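Local coordinates for protection of telomeres protein poz1 (Schizosaccharomyces pombe, PDB 5WE0), which binds telomeric DNA and negatively regulates telomerase and telomere length, at residues Asn12-Glu15 / Thr16-Lys20; Asp25-Arg28 / Glu29-Ser32; Met52-Phe55 / Met56-Ala59; Phe60-Cys64 / Phe65-Leu69. All coordinates share one frame; numbering follows the deposited sequence.

Contact 1 (Asn12-Glu15 / Thr16-Lys20)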
loop_
_atom_site.group_PDB
_atom_site.type_symbol
_atom_site.label_atom_id
_atom_site.label_comp_id
_atom_site.label_asym_id
_atom_site.label_seq_id
_atom_site.Cartn_x
_atom_site.Cartn_y
_atom_site.Cartn_z
ATOM N N ASN A 12 -12.593 4.093 -16.337
ATOM C CA ASN A 12 -11.732 4.375 -17.486
ATOM C C ASN A 12 -11.169 5.782 -17.439
ATOM O O ASN A 12 -10.008 6.007 -17.801
ATOM C CB ASN A 12 -12.498 4.154 -18.795
ATOM C CG ASN A 12 -12.901 2.716 -18.979
ATOM O OD1 ASN A 12 -14.062 2.407 -19.256
ATOM N ND2 ASN A 12 -11.942 1.815 -18.794
ATOM N N THR A 13 -11.967 6.749 -16.997
ATOM C CA THR A 13 -11.432 8.096 -16.817
ATOM C C THR A 13 -10.344 8.134 -15.746
ATOM O O THR A 13 -9.313 8.807 -15.923
ATOM C CB THR A 13 -12.564 9.075 -16.493
ATOM O OG1 THR A 13 -13.410 9.208 -17.650
ATOM C CG2 THR A 13 -12.010 10.449 -16.064
ATOM N N LEU A 14 -10.562 7.461 -14.609
ATOM C CA LEU A 14 -9.533 7.467 -13.563
ATOM C C LEU A 14 -8.224 6.862 -14.065
ATOM O O LEU A 14 -7.134 7.334 -13.702
ATOM C CB LEU A 14 -10.026 6.740 -12.311
ATOM C CG LEU A 14 -10.807 7.612 -11.314
ATOM C CD1 LEU A 14 -11.172 6.797 -10.076
ATOM C CD2 LEU A 14 -10.039 8.877 -10.925
ATOM N N GLU A 15 -8.317 5.825 -14.920
ATOM C CA GLU A 15 -7.127 5.200 -15.492
ATOM C C GLU A 15 -6.216 6.219 -16.150
ATOM O O GLU A 15 -4.990 6.180 -15.969
ATOM C CB GLU A 15 -7.524 4.183 -16.555
ATOM C CG GLU A 15 -8.013 2.866 -16.062
ATOM C CD GLU A 15 -7.764 1.756 -17.079
ATOM O OE1 GLU A 15 -6.802 1.887 -17.874
ATOM O OE2 GLU A 15 -8.515 0.756 -17.074
ATOM N N THR A 16 -6.797 7.142 -16.924
ATOM C CA THR A 16 -5.983 8.139 -17.607
ATOM C C THR A 16 -5.403 9.152 -16.644
ATOM O O THR A 16 -4.474 9.878 -17.015
ATOM C CB THR A 16 -6.783 8.841 -18.716
ATOM O OG1 THR A 16 -7.537 9.935 -18.166
ATOM C CG2 THR A 16 -7.714 7.850 -19.441
ATOM N N PHE A 17 -5.959 9.271 -15.439
ATOM C CA PHE A 17 -5.318 10.129 -14.453
ATOM C C PHE A 17 -4.351 9.346 -13.570
ATOM O O PHE A 17 -3.345 9.902 -13.106
ATOM C CB PHE A 17 -6.364 10.827 -13.559
ATOM C CG PHE A 17 -7.082 11.977 -14.230
ATOM C CD1 PHE A 17 -8.218 11.754 -14.987
ATOM C CD2 PHE A 17 -6.594 13.269 -14.133
ATOM C CE1 PHE A 17 -8.882 12.805 -15.623
ATOM C CE2 PHE A 17 -7.248 14.327 -14.773
ATOM C CZ PHE A 17 -8.396 14.089 -15.514
ATOM N N PHE A 18 -4.625 8.068 -13.329
ATOM C CA PHE A 18 -3.889 7.349 -12.289
ATOM C C PHE A 18 -2.646 6.633 -12.804
ATOM O O PHE A 18 -1.618 6.625 -12.121
ATOM C CB PHE A 18 -4.806 6.332 -11.591
ATOM C CG PHE A 18 -5.651 6.934 -10.507
ATOM C CD1 PHE A 18 -5.547 8.294 -10.208
ATOM C CD2 PHE A 18 -6.532 6.143 -9.768
ATOM C CE1 PHE A 18 -6.324 8.869 -9.199
ATOM C CE2 PHE A 18 -7.310 6.707 -8.745
ATOM C CZ PHE A 18 -7.205 8.071 -8.461
ATOM N N ILE A 19 -2.713 6.038 -13.992
ATOM C CA ILE A 19 -1.623 5.198 -14.473
ATOM C C ILE A 19 -0.460 6.082 -14.905
ATOM O O ILE A 19 -0.614 6.983 -15.735
ATOM C CB ILE A 19 -2.104 4.274 -15.601
ATOM C CG1 ILE A 19 -3.142 3.304 -15.033
ATOM C CG2 ILE A 19 -0.943 3.501 -16.183
ATOM C CD1 ILE A 19 -3.604 2.233 -15.983
ATOM N N LYS A 20 0.705 5.842 -14.316
ATOM C CA LYS A 20 1.908 6.619 -14.551
ATOM C C LYS A 20 3.067 5.704 -14.920
ATOM O O LYS A 20 3.105 4.528 -14.533
ATOM C CB LYS A 20 2.281 7.421 -13.306
ATOM C CG LYS A 20 1.259 8.456 -12.853
ATOM C CD LYS A 20 1.213 9.632 -13.827
ATOM C CE LYS A 20 0.347 10.766 -13.264
ATOM N NZ LYS A 20 0.239 11.943 -14.185
#
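Leu14 and Phe18 lie side by side one turn apart, and the touch between them is a CH-pi contact: Leu14 CD2 sits over one face of the Phe18 ring, 4.1 Å from its centroid and shifted toward the rim. This is the tightly packed side. Leu14 O accepts a bond from Phe18 N at 2.6 Å, and Cys37 and Leu38 of helix 31-43 press on Leu14, while Met56 and Ala59 of helix 54-64 press on Phe18. An aromatic side chain of another protein's chain also meets the Phe18 ring. The pattern is that of an amphipathic helix end: helix 2-18 finishes here, Ile19 being the first residue to leave helical geometry, although Ile19 N still donates to Glu15 O at 3.0 Å in a nearly straight bond (169°). On the looser side Thr16 is exposed. Its OG1, set between backbone N and carbonyl carbon (chi1 85°), swings back along the helix to donate to Thr13 O at 3.1 Å. The same carbonyl oxygen lies in the plane of the Phe17 ring, at its edge, 3.3 Å from Phe17 CD1, and also takes weak bonds from Thr16 N and Phe17 N. Thr13 CG2 touches the ring at Phe17 CE1 (3.9 Å).

Contact 2 (Asp25-Arg28 / Glu29-Ser32)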
loop_
_atom_site.group_PDB
_atom_site.type_symbol
_atom_site.label_atom_id
_atom_site.label_comp_id
_atom_site.label_asym_id
_atom_site.label_seq_id
_atom_site.Cartn_x
_atom_site.Cartn_y
_atom_site.Cartn_z
ATOM N N ASP A 25 0.844 11.041 -8.132
ATOM C CA ASP A 25 0.666 11.976 -7.027
ATOM C C ASP A 25 -0.484 12.906 -7.390
ATOM O O ASP A 25 -0.668 13.240 -8.563
ATOM C CB ASP A 25 1.943 12.777 -6.726
ATOM C CG ASP A 25 1.779 13.741 -5.525
ATOM O OD1 ASP A 25 1.009 13.452 -4.567
ATOM O OD2 ASP A 25 2.431 14.810 -5.553
ATOM N N MET A 26 -1.262 13.324 -6.395
ATOM C CA MET A 26 -2.403 14.169 -6.708
ATOM C C MET A 26 -1.922 15.581 -6.997
ATOM O O MET A 26 -1.191 16.170 -6.203
ATOM C CB MET A 26 -3.438 14.198 -5.589
ATOM C CG MET A 26 -4.648 15.029 -6.032
ATOM S SD MET A 26 -6.200 14.086 -6.051
ATOM C CE MET A 26 -6.585 14.103 -4.308
ATOM N N GLN A 27 -2.310 16.104 -8.150
ATOM C CA GLN A 27 -2.066 17.494 -8.475
ATOM C C GLN A 27 -3.293 18.287 -8.071
ATOM O O GLN A 27 -4.422 17.849 -8.305
ATOM C CB GLN A 27 -1.802 17.678 -9.971
ATOM C CG GLN A 27 -0.749 16.748 -10.539
ATOM C CD GLN A 27 0.647 17.146 -10.104
ATOM O OE1 GLN A 27 1.198 16.562 -9.169
ATOM N NE2 GLN A 27 1.225 18.150 -10.769
ATOM N N ARG A 28 -3.059 19.454 -7.460
ATOM C CA ARG A 28 -4.151 20.340 -7.064
ATOM C C ARG A 28 -5.136 20.556 -8.205
ATOM O O ARG A 28 -6.349 20.623 -7.981
ATOM C CB ARG A 28 -3.601 21.691 -6.593
ATOM C CG ARG A 28 -2.421 21.629 -5.630
ATOM C CD ARG A 28 -1.094 21.571 -6.393
ATOM N NE ARG A 28 0.044 22.050 -5.609
ATOM C CZ ARG A 28 0.514 23.292 -5.658
ATOM N NH1 ARG A 28 -0.065 24.189 -6.452
ATOM N NH2 ARG A 28 1.561 23.637 -4.915
ATOM N N GLU A 29 -4.627 20.629 -9.444
ATOM C CA GLU A 29 -5.456 20.937 -10.609
ATOM C C GLU A 29 -6.320 19.759 -11.038
ATOM O O GLU A 29 -7.318 19.952 -11.742
ATOM C CB GLU A 29 -4.562 21.347 -11.781
ATOM C CG GLU A 29 -3.340 22.172 -11.368
ATOM C CD GLU A 29 -2.101 21.304 -11.145
ATOM O OE1 GLU A 29 -1.458 21.450 -10.073
ATOM O OE2 GLU A 29 -1.783 20.467 -12.030
ATOM N N GLU A 30 -5.937 18.535 -10.667
ATOM C CA GLU A 30 -6.732 17.347 -10.965
ATOM C C GLU A 30 -7.636 16.946 -9.811
ATOM O O GLU A 30 -8.429 16.008 -9.955
ATOM C CB GLU A 30 -5.826 16.171 -11.325
ATOM C CG GLU A 30 -4.842 16.489 -12.435
ATOM C CD GLU A 30 -3.712 15.467 -12.536
ATOM O OE1 GLU A 30 -3.796 14.391 -11.892
ATOM O OE2 GLU A 30 -2.714 15.769 -13.230
ATOM N N SER A 31 -7.512 17.631 -8.678
ATOM C CA SER A 31 -8.178 17.219 -7.448
ATOM C C SER A 31 -9.697 17.125 -7.604
ATOM O O SER A 31 -10.318 16.174 -7.117
ATOM C CB SER A 31 -7.799 18.186 -6.329
ATOM O OG SER A 31 -8.585 17.919 -5.203
ATOM N N SER A 32 -10.319 18.094 -8.271
ATOM C CA SER A 32 -11.778 18.086 -8.350
ATOM C C SER A 32 -12.294 16.923 -9.194
ATOM O O SER A 32 -13.243 16.233 -8.793
ATOM C CB SER A 32 -12.278 19.430 -8.893
ATOM O OG SER A 32 -12.322 19.428 -10.316
#
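Gln27 and Glu30 lie alongside each other and point the same way, so that the carboxylate of Glu30 rests against the aliphatic part of the glutamine: Glu30 OE2 is 3.5 Å from Gln27 CG. The amide and carboxylate planes stand 52° apart, and the meeting is one of oxygen against methylene. Glu29 also lies alongside Gln27, but with its carboxylate nearly perpendicular to the amide and touching CB. Its chain folds back at chi2 (94°), which brings Glu29 OE2 to 3.5 Å from Gln27 CB. Two carboxylates thus lie against the methylenes of Gln27. Arg28 slants across Glu29, where Arg28 CD lies 3.7 Å from Glu29 OE1; the opposite charges are near but not in contact, Arg28 NE being 4.7 Å from Glu29 OE1. With an alanine in place of Glu30, the flank of Gln27 CG would probably lose its cover and the glutamine side chain would be freer to turn. One residue before Gln27, Met26 bends so that its SD comes to 4.0 Å from Ser31 CA. The hydroxyl of Ser31 is engaged by an acidic side chain of another protein's chain, and Met26 packs on an aromatic side chain of that partner. Under these side chains the backbone begins to coil: Glu30 N donates to Gln27 O at 2.9 Å and Ser31 N to Arg28 O at 3.3 Å. These i to i+3 bonds, following an extended run, are typical of a loop winding into a helix, here leading into helix 31-43.

Contact 3 (Met52-Phe55 / Met56-Ala59)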
loop_
_atom_site.group_PDB
_atom_site.type_symbol
_atom_site.label_atom_id
_atom_site.label_comp_id
_atom_site.label_asym_id
_atom_site.label_seq_id
_atom_site.Cartn_x
_atom_site.Cartn_y
_atom_site.Cartn_z
ATOM N N MET A 52 -11.942 -4.304 -7.149
ATOM C CA MET A 52 -11.146 -3.110 -7.372
ATOM C C MET A 52 -10.100 -3.401 -8.445
ATOM O O MET A 52 -9.315 -4.344 -8.284
ATOM C CB MET A 52 -10.476 -2.684 -6.059
ATOM C CG MET A 52 -9.574 -1.484 -6.158
ATOM S SD MET A 52 -10.459 0.083 -6.374
ATOM C CE MET A 52 -11.494 0.123 -4.907
ATOM N N PRO A 53 -10.067 -2.656 -9.553
ATOM C CA PRO A 53 -9.002 -2.862 -10.549
ATOM C C PRO A 53 -7.631 -2.612 -9.925
ATOM O O PRO A 53 -7.465 -1.762 -9.054
ATOM C CB PRO A 53 -9.315 -1.816 -11.635
ATOM C CG PRO A 53 -10.743 -1.428 -11.427
ATOM C CD PRO A 53 -11.010 -1.592 -9.949
ATOM N N ILE A 54 -6.632 -3.354 -10.390
ATOM C CA ILE A 54 -5.338 -3.297 -9.725
ATOM C C ILE A 54 -4.693 -1.916 -9.876
ATOM O O ILE A 54 -3.954 -1.467 -8.978
ATOM C CB ILE A 54 -4.440 -4.433 -10.248
ATOM C CG1 ILE A 54 -3.473 -4.869 -9.162
ATOM C CG2 ILE A 54 -3.673 -4.014 -11.485
ATOM C CD1 ILE A 54 -4.233 -5.410 -7.920
ATOM N N PHE A 55 -4.980 -1.198 -10.978
ATOM C CA PHE A 55 -4.381 0.128 -11.146
ATOM C C PHE A 55 -4.844 1.082 -10.041
ATOM O O PHE A 55 -4.100 1.989 -9.652
ATOM C CB PHE A 55 -4.699 0.706 -12.543
ATOM C CG PHE A 55 -6.078 1.333 -12.659
ATOM C CD1 PHE A 55 -6.282 2.679 -12.331
ATOM C CD2 PHE A 55 -7.163 0.584 -13.114
ATOM C CE1 PHE A 55 -7.565 3.263 -12.434
ATOM C CE2 PHE A 55 -8.450 1.154 -13.217
ATOM C CZ PHE A 55 -8.648 2.492 -12.861
ATOM N N MET A 56 -6.040 0.854 -9.487
ATOM C CA MET A 56 -6.532 1.698 -8.403
ATOM C C MET A 56 -5.791 1.438 -7.093
ATOM O O MET A 56 -5.423 2.388 -6.393
ATOM C CB MET A 56 -8.036 1.481 -8.195
ATOM C CG MET A 56 -8.903 1.889 -9.399
ATOM S SD MET A 56 -9.347 3.638 -9.286
ATOM C CE MET A 56 -10.642 3.595 -8.032
ATOM N N ASP A 57 -5.586 0.164 -6.731
ATOM C CA ASP A 57 -4.785 -0.158 -5.546
ATOM C C ASP A 57 -3.369 0.392 -5.652
ATOM O O ASP A 57 -2.820 0.895 -4.664
ATOM C CB ASP A 57 -4.745 -1.669 -5.315
ATOM C CG ASP A 57 -6.030 -2.203 -4.692
ATOM O OD1 ASP A 57 -6.762 -1.416 -4.056
ATOM O OD2 ASP A 57 -6.287 -3.413 -4.804
ATOM N N ILE A 58 -2.763 0.300 -6.840
ATOM C CA ILE A 58 -1.398 0.786 -7.038
ATOM C C ILE A 58 -1.338 2.287 -6.831
ATOM O O ILE A 58 -0.414 2.802 -6.195
ATOM C CB ILE A 58 -0.876 0.385 -8.437
ATOM C CG1 ILE A 58 -0.579 -1.112 -8.488
ATOM C CG2 ILE A 58 0.360 1.182 -8.821
ATOM C CD1 ILE A 58 -0.270 -1.615 -9.884
ATOM N N ALA A 59 -2.305 3.013 -7.401
ATOM C CA ALA A 59 -2.351 4.458 -7.231
ATOM C C ALA A 59 -2.561 4.824 -5.768
ATOM O O ALA A 59 -1.912 5.742 -5.253
ATOM C CB ALA A 59 -3.464 5.051 -8.099
#
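The first turn of helix 54-64 opens with Pro53 at the N-cap position, and Met56 N donates to Pro53 O at 3.0 Å. The main side-chain event follows from the torsion of Phe55: its CG lies between backbone N and carbonyl carbon (chi1 81°), which turns the ring back beside the next residue. Met56 CG then settles over one ring face, 3.7 Å from the Phe55 centroid, in a CH-pi contact, while Met56 SD meets the ring obliquely, 4.4 Å from the same centroid. This is a Met-aromatic contact between sequence neighbours, built into a helix N-terminus and covered by helix 2-18, where Glu15 touches Phe55 and Leu14 touches Met56. A serine in place of Phe55 would probably leave Met56 CG and SD without their aromatic platform and open a gap toward Glu15. From the preceding loop Met52 crosses Met56 at about a right angle, its SD packing 3.3 Å from Met56 CB, and its CG lies 3.5 Å from Asp57 OD1. Regular helical bonds take over with Ile58 N to Ile54 O at 3.0 Å, close to straight at 162°, and Ala59 N to Phe55 O at 3.1 Å.

Contact 4 (Phe60-Cys64 / Phe65-Leu69)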
loop_
_atom_site.group_PDB
_atom_site.type_symbol
_atom_site.label_atom_id
_atom_site.label_comp_id
_atom_site.label_asym_id
_atom_site.label_seq_id
_atom_site.Cartn_x
_atom_site.Cartn_y
_atom_site.Cartn_z
ATOM N N PHE A 60 -3.416 4.075 -5.069
ATOM C CA PHE A 60 -3.603 4.323 -3.645
ATOM C C PHE A 60 -2.290 4.174 -2.896
ATOM O O PHE A 60 -1.922 5.034 -2.094
ATOM C CB PHE A 60 -4.636 3.380 -3.036
ATOM C CG PHE A 60 -4.703 3.520 -1.551
ATOM C CD1 PHE A 60 -5.361 4.600 -0.977
ATOM C CD2 PHE A 60 -4.009 2.641 -0.721
ATOM C CE1 PHE A 60 -5.377 4.758 0.396
ATOM C CE2 PHE A 60 -4.017 2.805 0.645
ATOM C CZ PHE A 60 -4.697 3.862 1.205
ATOM N N ILE A 61 -1.563 3.091 -3.162
ATOM C CA ILE A 61 -0.294 2.852 -2.474
ATOM C C ILE A 61 0.705 3.962 -2.789
ATOM O O ILE A 61 1.403 4.458 -1.897
ATOM C CB ILE A 61 0.264 1.462 -2.861
ATOM C CG1 ILE A 61 -0.633 0.363 -2.300
ATOM C CG2 ILE A 61 1.718 1.315 -2.409
ATOM C CD1 ILE A 61 -0.819 0.437 -0.765
ATOM N N GLU A 62 0.805 4.355 -4.067
ATOM C CA GLU A 62 1.704 5.446 -4.431
ATOM C C GLU A 62 1.309 6.750 -3.728
ATOM O O GLU A 62 2.174 7.522 -3.301
ATOM C CB GLU A 62 1.698 5.626 -5.948
ATOM C CG GLU A 62 2.261 4.407 -6.709
ATOM C CD GLU A 62 2.143 4.559 -8.212
ATOM O OE1 GLU A 62 1.165 5.210 -8.667
ATOM O OE2 GLU A 62 3.024 4.020 -8.942
ATOM N N TYR A 63 0.005 7.025 -3.622
ATOM C CA TYR A 63 -0.456 8.262 -2.994
ATOM C C TYR A 63 -0.281 8.194 -1.479
ATOM O O TYR A 63 0.347 9.068 -0.875
ATOM C CB TYR A 63 -1.927 8.502 -3.368
ATOM C CG TYR A 63 -2.542 9.807 -2.854
ATOM C CD1 TYR A 63 -1.886 11.026 -3.011
ATOM C CD2 TYR A 63 -3.790 9.815 -2.229
ATOM C CE1 TYR A 63 -2.453 12.213 -2.541
ATOM C CE2 TYR A 63 -4.359 10.994 -1.768
ATOM C CZ TYR A 63 -3.687 12.181 -1.931
ATOM O OH TYR A 63 -4.245 13.341 -1.481
ATOM N N CYS A 64 -0.745 7.098 -0.873
ATOM C CA CYS A 64 -0.682 6.916 0.577
ATOM C C CYS A 64 0.738 7.065 1.125
ATOM O O CYS A 64 0.953 7.708 2.161
ATOM C CB CYS A 64 -1.241 5.541 0.921
ATOM S SG CYS A 64 -1.196 5.152 2.656
ATOM N N PHE A 65 1.716 6.432 0.484
ATOM C CA PHE A 65 3.087 6.478 0.969
ATOM C C PHE A 65 3.918 7.513 0.231
ATOM O O PHE A 65 5.135 7.581 0.442
ATOM C CB PHE A 65 3.741 5.086 0.890
ATOM C CG PHE A 65 3.096 4.096 1.807
ATOM C CD1 PHE A 65 3.321 4.156 3.171
ATOM C CD2 PHE A 65 2.211 3.154 1.317
ATOM C CE1 PHE A 65 2.690 3.279 4.031
ATOM C CE2 PHE A 65 1.591 2.262 2.170
ATOM C CZ PHE A 65 1.823 2.332 3.531
ATOM N N ASN A 66 3.285 8.328 -0.618
ATOM C CA ASN A 66 3.947 9.470 -1.239
ATOM C C ASN A 66 5.191 9.017 -2.012
ATOM O O ASN A 66 6.270 9.609 -1.915
ATOM C CB ASN A 66 4.282 10.515 -0.163
ATOM C CG ASN A 66 4.201 11.966 -0.675
ATOM O OD1 ASN A 66 3.770 12.225 -1.798
ATOM N ND2 ASN A 66 4.595 12.910 0.170
ATOM N N LEU A 67 5.033 7.930 -2.781
ATOM C CA LEU A 67 6.172 7.314 -3.464
ATOM C C LEU A 67 6.810 8.233 -4.506
ATOM O O LEU A 67 7.943 7.970 -4.926
ATOM C CB LEU A 67 5.766 5.978 -4.111
ATOM C CG LEU A 67 5.354 4.908 -3.095
ATOM C CD1 LEU A 67 5.125 3.541 -3.775
ATOM C CD2 LEU A 67 6.399 4.807 -1.993
ATOM N N SER A 68 6.103 9.285 -4.946
ATOM C CA SER A 68 6.676 10.263 -5.875
ATOM C C SER A 68 7.872 11.009 -5.302
ATOM O O SER A 68 8.659 11.559 -6.084
ATOM C CB SER A 68 5.637 11.306 -6.272
ATOM O OG SER A 68 4.820 10.779 -7.283
ATOM N N LEU A 69 8.016 11.060 -3.972
ATOM C CA LEU A 69 9.100 11.783 -3.310
ATOM C C LEU A 69 10.306 10.916 -2.947
ATOM O O LEU A 69 10.218 9.692 -2.760
ATOM C CB LEU A 69 8.634 12.473 -2.028
ATOM C CG LEU A 69 7.809 13.744 -2.039
ATOM C CD1 LEU A 69 7.543 14.159 -0.588
ATOM C CD2 LEU A 69 8.639 14.810 -2.731
HETATM O O HOH W 1 3.219 9.776 -4.876
#
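Helix 54-64 ends in a Schellman motif, with Asn66 at positive phi (57°) as the C-prime residue, Leu67 N donating to Glu62 O at 2.9 Å and Asn66 N to Tyr63 O at 3.0 Å. Within the same turn, Phe65 N keeps the regular helical bond to Ile61 O at 3.1 Å. With chi1 at 179° the Cys64 thiol points away from the backbone N, and SG reaches over one face of the next residue's ring, 4.1 Å from the Phe65 centroid and only 14° off the normal, a cysteine sulfur-aromatic contact. Ile61 runs beside that ring, its CG2 4.2 Å from Phe65 CD2, while Ile61 O lies near the ring plane at the edge. Leu67 folds back across Glu62 at about a right angle, with CD1 4.2 Å from Glu62 CG. The Glu62 carboxylate is engaged beyond the turn, in a salt bridge to Lys224 and hydrogen bonds to Tyr24 and His23, and Asn66 ND2 bonds Gln87 O. At this buried terminus Glu62 O is gripped by Leu67 N and a water shared with Ser68 N, and Tyr63 O by Asn66 N and a basic side chain of another protein's chain, while sulfur and apolar carbon pack around the Phe65 ring.

Overall arrangement
Contacts 3 and 4 are buried and occupy the beginning and end of the same helix, 54-64, one opening it with proline and a Met-aromatic pair, the other closing it with a Schellman turn. Contact 1, at the end of helix 2-18, is partly buried; its inner side packs on contact 3, with Glu15 CG 3.3 Å from Phe55 CZ. Contact 2, at the surface, leads into helix 31-43 and is dominated by charged and amide groups, with one thioether. It nevertheless touches contact 1 through Phe17 and Glu30, and contact 4 through Met26 and Tyr63. All four lie within reach of another protein's chain.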